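Local coordinates for fructooligosaccharide ABC transporter substrate-binding protein FusA (PDB 5G5Y) that captures short- and long-chain fructooligosaccharides, preferring tetrasaccharides and larger, and delivers them to the FusBC-MsmK importer of Streptococcus pneumoniae, at residues Gln294-Arg299 / Tyr415-Asn420; Lys195-Ala200 / Pro286-Pro291. One frame throughout, in Å; residues are numbered along the deposited sequence.

Contact 1 of 2, residues Gln294-Arg299 / Tyr415-Asn420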
loop_
_atom_site.group_PDB
_atom_site.type_symbol
_atom_site.label_atom_id
_atom_site.label_comp_id
_atom_site.label_asym_id
_atom_site.label_seq_id
_atom_site.Cartn_x
_atom_site.Cartn_y
_atom_site.Cartn_z
ATOM N N GLN A 294 17.792 -21.375 7.189
ATOM C CA GLN A 294 17.183 -20.926 5.917
ATOM C C GLN A 294 16.586 -19.514 6.031
ATOM O O GLN A 294 16.196 -19.067 7.115
ATOM C CB GLN A 294 16.109 -21.915 5.461
ATOM C CG GLN A 294 16.521 -23.396 5.479
ATOM C CD GLN A 294 17.870 -23.633 4.836
ATOM O OE1 GLN A 294 18.097 -23.232 3.696
ATOM N NE2 GLN A 294 18.802 -24.200 5.596
ATOM N N LYS A 295 16.490 -18.848 4.883
ATOM C CA LYS A 295 16.060 -17.458 4.777
ATOM C C LYS A 295 14.800 -17.373 3.919
ATOM O O LYS A 295 14.631 -18.142 2.944
ATOM C CB LYS A 295 17.125 -16.613 4.111
ATOM C CG LYS A 295 18.383 -16.427 4.925
ATOM C CD LYS A 295 19.378 -15.691 4.079
ATOM C CE LYS A 295 20.752 -15.636 4.686
ATOM N NZ LYS A 295 21.584 -14.679 3.896
ATOM N N HIS A 296 13.932 -16.455 4.287
ATOM C CA HIS A 296 12.649 -16.277 3.586
ATOM C C HIS A 296 12.150 -14.871 3.832
ATOM O O HIS A 296 12.376 -14.295 4.897
ATOM C CB HIS A 296 11.600 -17.300 4.063
ATOM C CG HIS A 296 10.347 -17.304 3.257
ATOM N ND1 HIS A 296 10.335 -17.683 1.936
ATOM C CD2 HIS A 296 9.066 -16.958 3.564
ATOM C CE1 HIS A 296 9.100 -17.626 1.466
ATOM N NE2 HIS A 296 8.313 -17.151 2.427
ATOM N N VAL A 297 11.482 -14.311 2.830
ATOM C CA VAL A 297 10.672 -13.109 2.963
ATOM C C VAL A 297 9.246 -13.433 2.537
ATOM O O VAL A 297 9.023 -13.917 1.405
ATOM C CB VAL A 297 11.219 -11.975 2.084
ATOM C CG1 VAL A 297 10.340 -10.744 2.161
ATOM C CG2 VAL A 297 12.632 -11.615 2.540
ATOM N N ALA A 298 8.298 -13.135 3.426
ATOM C CA ALA A 298 6.875 -13.302 3.128
ATOM C C ALA A 298 6.460 -12.071 2.321
ATOM O O ALA A 298 6.836 -10.919 2.634
ATOM C CB ALA A 298 6.081 -13.392 4.379
ATOM N N ARG A 299 5.731 -12.310 1.240
ATOM C CA ARG A 299 5.200 -11.199 0.458
ATOM C C ARG A 299 3.955 -10.652 1.137
ATOM O O ARG A 299 3.099 -11.424 1.630
ATOM C CB ARG A 299 4.860 -11.671 -0.923
ATOM C CG ARG A 299 6.070 -12.077 -1.682
ATOM C CD ARG A 299 5.710 -12.695 -3.021
ATOM N NE ARG A 299 5.129 -11.709 -3.910
ATOM C CZ ARG A 299 4.706 -11.942 -5.150
ATOM N NH1 ARG A 299 4.745 -13.153 -5.731
ATOM N NH2 ARG A 299 4.211 -10.918 -5.844
ATOM N N TYR A 415 14.882 -13.905 -1.635
ATOM C CA TYR A 415 14.321 -14.759 -0.597
ATOM C C TYR A 415 12.781 -14.844 -0.632
ATOM O O TYR A 415 12.229 -15.505 0.217
ATOM C CB TYR A 415 14.784 -14.262 0.754
ATOM C CG TYR A 415 16.277 -14.182 0.780
ATOM C CD1 TYR A 415 17.035 -15.347 0.716
ATOM C CD2 TYR A 415 16.929 -12.960 0.789
ATOM C CE1 TYR A 415 18.401 -15.306 0.660
ATOM C CE2 TYR A 415 18.325 -12.902 0.762
ATOM C CZ TYR A 415 19.039 -14.078 0.683
ATOM O OH TYR A 415 20.393 -14.048 0.687
ATOM N N MET A 416 12.131 -14.197 -1.613
ATOM C CA MET A 416 10.676 -14.277 -1.834
ATOM C C MET A 416 10.362 -15.461 -2.726
ATOM O O MET A 416 10.290 -15.360 -3.992
ATOM C CB MET A 416 10.172 -13.000 -2.509
ATOM C CG MET A 416 10.296 -11.736 -1.673
ATOM S SD MET A 416 9.653 -10.408 -2.719
ATOM C CE MET A 416 10.340 -8.979 -1.892
ATOM N N SER A 417 10.165 -16.600 -2.097
ATOM C CA SER A 417 10.017 -17.837 -2.809
ATOM C C SER A 417 8.601 -18.114 -3.294
ATOM O O SER A 417 8.407 -19.070 -4.038
ATOM C CB SER A 417 10.503 -18.995 -1.909
ATOM O OG SER A 417 11.918 -18.808 -1.674
ATOM N N ASN A 418 7.626 -17.330 -2.868
ATOM C CA ASN A 418 6.228 -17.550 -3.252
ATOM C C ASN A 418 5.952 -16.913 -4.617
ATOM O O ASN A 418 6.112 -15.704 -4.787
ATOM C CB ASN A 418 5.290 -17.017 -2.191
ATOM C CG ASN A 418 5.408 -17.811 -0.879
ATOM O OD1 ASN A 418 6.526 -18.049 -0.391
ATOM N ND2 ASN A 418 4.281 -18.297 -0.357
ATOM N N VAL A 419 5.521 -17.745 -5.559
ATOM C CA VAL A 419 5.203 -17.299 -6.932
ATOM C C VAL A 419 4.155 -16.169 -6.888
ATOM O O VAL A 419 4.257 -15.127 -7.599
ATOM C CB VAL A 419 4.677 -18.474 -7.806
ATOM C CG1 VAL A 419 4.220 -17.979 -9.179
ATOM C CG2 VAL A 419 5.681 -19.598 -8.004
ATOM N N ASN A 420 3.154 -16.377 -6.034
ATOM C CA ASN A 420 2.017 -15.500 -5.943
ATOM C C ASN A 420 1.832 -14.902 -4.584
ATOM O O ASN A 420 2.252 -15.456 -3.574
ATOM C CB ASN A 420 0.739 -16.250 -6.338
ATOM C CG ASN A 420 0.681 -16.507 -7.854
ATOM O OD1 ASN A 420 0.751 -15.577 -8.655
ATOM N ND2 ASN A 420 0.651 -17.729 -8.225
HETATM O O HOH W 1 12.220 -19.105 0.864
HETATM O O HOH W 2 22.108 -16.484 1.647
HETATM O O HOH W 3 7.610 -15.097 -0.662
#
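The imidazole of His296 and the guanidinium of Arg299 both meet residues 415-420 with their edges. At the rim of the His296 ring, near its plane, lie OD1 of Asn418, 3.2 Å from CE1, the CB of Ser417, and a water held 2.6 Å from ND1; the same water binds Ser417 OG. His296 CB points away from 415-420, but CG anti to the backbone N (chi1 -172°) carries the ring back to Ser417 and Asn418. While Asn418 turns OD1 to this edge, its ND2 donates to Val212 O, outside the two segments. Arg299 bends at chi3 (68°) and presents NH1 to two successive carbonyls: a near-straight bond of 3.0 Å to Asn418 O, within the guanidinium plane, and a weak one of 2.8 Å to Val419 O. Val297 N binds Tyr415 O at 3.0 Å from above the carbonyl plane, Val297 CB packs on Met416 CG at 3.9 Å, and a water donates to Val297 O (2.8 Å) while accepting from Asn418 N. The extended Lys295 chain runs alongside the Tyr415 ring, CD 3.6 Å from CE1, and a water joins NZ to the phenol oxygen. Main-chain oxygens here are thus satisfied largely by one arginine and water, not by regular strand pairing.

Contact 2 of 2, residues Lys195-Ala200 / Pro286-Pro291; sequences KFLFAA and PVLAGP
Ala200 and Gly290 form the close end of this contact, where the 3-10 segment 195-200 meets the irregular run 286-291. Gly290, with no side chain, brings its CA to 3.1 Å from the Ala200 carbonyl oxygen, a CA-H...O contact with an angle of 138° at the hydrogen. Beside it, the Ala200 methyl rests 3.5 Å from Leu288 O, and Ala200 CA and Gly290 CA are 4.5 Å apart. Within the turn, Ala200 N is bound to Leu197 O at 3.1 Å, the i to i-3 pattern of a 3-10 helix. In this solute-binding protein of family 1, the run 286-291 leaves strand 282-284, an outermost strand of a mixed four-stranded sheet, and is tied by Ala289 backbone bonds to Lys155 and Thr157; helix 157-169 touches both sides through Ala200 and Leu288. Toward the other end the fit slackens into sparse apolar contact. Leu197 CD2 comes no nearer than 4.4 Å to Leu288 CD1, and Phe196, its ring carried out by a chi1 of 177°, meets Val287 CG2 with CZ at 4.3 Å. That ring, partly exposed, also meets the ring of Tyr412, which belongs to helix 399-412.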
loop_
_atom_site.group_PDB
_atom_site.type_symbol
_atom_site.label_atom_id
_atom_site.label_comp_id
_atom_site.label_asym_id
_atom_site.label_seq_id
_atom_site.Cartn_x
_atom_site.Cartn_y
_atom_site.Cartn_z
ATOM N N LYS A 195 6.664 -7.918 12.315
ATOM C CA LYS A 195 6.260 -9.222 11.746
ATOM C C LYS A 195 7.132 -9.657 10.540
ATOM O O LYS A 195 7.241 -10.865 10.255
ATOM C CB LYS A 195 4.750 -9.290 11.433
ATOM C CG LYS A 195 4.306 -8.404 10.261
ATOM C CD LYS A 195 2.862 -8.651 9.825
ATOM C CE LYS A 195 1.829 -8.510 10.944
ATOM N NZ LYS A 195 1.693 -7.079 11.358
ATOM N N PHE A 196 7.789 -8.705 9.868
ATOM C CA PHE A 196 8.822 -9.024 8.866
ATOM C C PHE A 196 9.804 -10.156 9.283
ATOM O O PHE A 196 10.217 -11.013 8.460
ATOM C CB PHE A 196 9.601 -7.737 8.493
ATOM C CG PHE A 196 10.716 -7.974 7.540
ATOM C CD1 PHE A 196 10.454 -8.145 6.178
ATOM C CD2 PHE A 196 12.001 -8.111 8.000
ATOM C CE1 PHE A 196 11.474 -8.414 5.282
ATOM C CE2 PHE A 196 13.034 -8.393 7.107
ATOM C CZ PHE A 196 12.762 -8.545 5.750
ATOM N N LEU A 197 10.171 -10.192 10.560
ATOM C CA LEU A 197 11.175 -11.161 11.033
ATOM C C LEU A 197 10.628 -12.587 11.125
ATOM O O LEU A 197 11.413 -13.529 11.210
ATOM C CB LEU A 197 11.738 -10.774 12.410
ATOM C CG LEU A 197 12.646 -9.525 12.445
ATOM C CD1 LEU A 197 13.222 -9.333 13.845
ATOM C CD2 LEU A 197 13.776 -9.590 11.421
ATOM N N PHE A 198 9.309 -12.761 11.134
ATOM C CA PHE A 198 8.736 -14.109 11.307
ATOM C C PHE A 198 9.153 -15.095 10.224
ATOM O O PHE A 198 9.226 -16.305 10.498
ATOM C CB PHE A 198 7.201 -14.052 11.432
ATOM C CG PHE A 198 6.731 -13.750 12.844
ATOM C CD1 PHE A 198 7.469 -12.909 13.704
ATOM C CD2 PHE A 198 5.564 -14.323 13.330
ATOM C CE1 PHE A 198 7.028 -12.647 15.004
ATOM C CE2 PHE A 198 5.120 -14.066 14.623
ATOM C CZ PHE A 198 5.852 -13.225 15.463
ATOM N N ALA A 199 9.396 -14.583 9.021
ATOM C CA ALA A 199 9.791 -15.383 7.872
ATOM C C ALA A 199 11.147 -16.084 8.058
ATOM O O ALA A 199 11.406 -17.113 7.414
ATOM C CB ALA A 199 9.787 -14.533 6.600
ATOM N N ALA A 200 11.966 -15.586 8.983
ATOM C CA ALA A 200 13.149 -16.336 9.406
ATOM C C ALA A 200 12.830 -17.717 9.939
ATOM O O ALA A 200 13.719 -18.577 9.906
ATOM C CB ALA A 200 13.998 -15.539 10.397
ATOM N N PRO A 286 19.967 -7.017 6.755
ATOM C CA PRO A 286 19.721 -8.088 5.784
ATOM C C PRO A 286 18.827 -9.211 6.307
ATOM O O PRO A 286 18.692 -9.397 7.525
ATOM C CB PRO A 286 21.118 -8.647 5.490
ATOM C CG PRO A 286 22.080 -7.654 6.079
ATOM C CD PRO A 286 21.379 -6.967 7.181
ATOM N N VAL A 287 18.279 -9.971 5.388
ATOM C CA VAL A 287 17.412 -11.096 5.726
ATOM C C VAL A 287 18.223 -12.091 6.582
ATOM O O VAL A 287 19.356 -12.473 6.216
ATOM C CB VAL A 287 16.855 -11.753 4.462
ATOM C CG1 VAL A 287 16.138 -13.071 4.781
ATOM C CG2 VAL A 287 15.938 -10.760 3.781
ATOM N N LEU A 288 17.662 -12.471 7.719
ATOM C CA LEU A 288 18.344 -13.362 8.683
ATOM C C LEU A 288 17.918 -14.810 8.517
ATOM O O LEU A 288 16.745 -15.107 8.306
ATOM C CB LEU A 288 17.998 -12.928 10.085
ATOM C CG LEU A 288 18.315 -11.470 10.388
ATOM C CD1 LEU A 288 17.892 -11.114 11.806
ATOM C CD2 LEU A 288 19.798 -11.189 10.245
ATOM N N ALA A 289 18.857 -15.719 8.664
ATOM C CA ALA A 289 18.511 -17.128 8.697
ATOM C C ALA A 289 18.029 -17.442 10.088
ATOM O O ALA A 289 18.605 -16.978 11.087
ATOM C CB ALA A 289 19.707 -17.978 8.323
ATOM N N GLY A 290 16.957 -18.217 10.168
ATOM C CA GLY A 290 16.448 -18.675 11.442
ATOM C C GLY A 290 17.207 -19.896 11.917
ATOM O O GLY A 290 18.207 -20.306 11.297
ATOM N N PRO A 291 16.722 -20.522 12.994
ATOM C CA PRO A 291 17.359 -21.766 13.529
ATOM C C PRO A 291 17.556 -22.880 12.497
ATOM O O PRO A 291 18.533 -23.628 12.596
ATOM C CB PRO A 291 16.400 -22.200 14.636
ATOM C CG PRO A 291 15.848 -20.891 15.139
ATOM C CD PRO A 291 15.667 -20.033 13.894
#

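How the contacts relate
Contact 2 and contact 1 illustrate how one long loop can serve two neighbours in turn: residues 286-291 and 294-299 both lie between strands 282-284 and 305-306, first meeting the 3-10 segment and then residues 415-420. Their centres are 11 Å apart and they touch directly. Val297 CG2 packs 3.6 Å from Val287 CG2, Lys295 CB lies 3.7 Å from Val287 CG1, and Ala298 N is 3.8 Å from Ala199 CB. Functional sites lie near the pair without being part of it. Phe196 is about 10 Å, side chain to side chain, from the substrate-binding Asn191, whereas the Asn418 side chain is about 7 Å from that of calcium ligand Asp219.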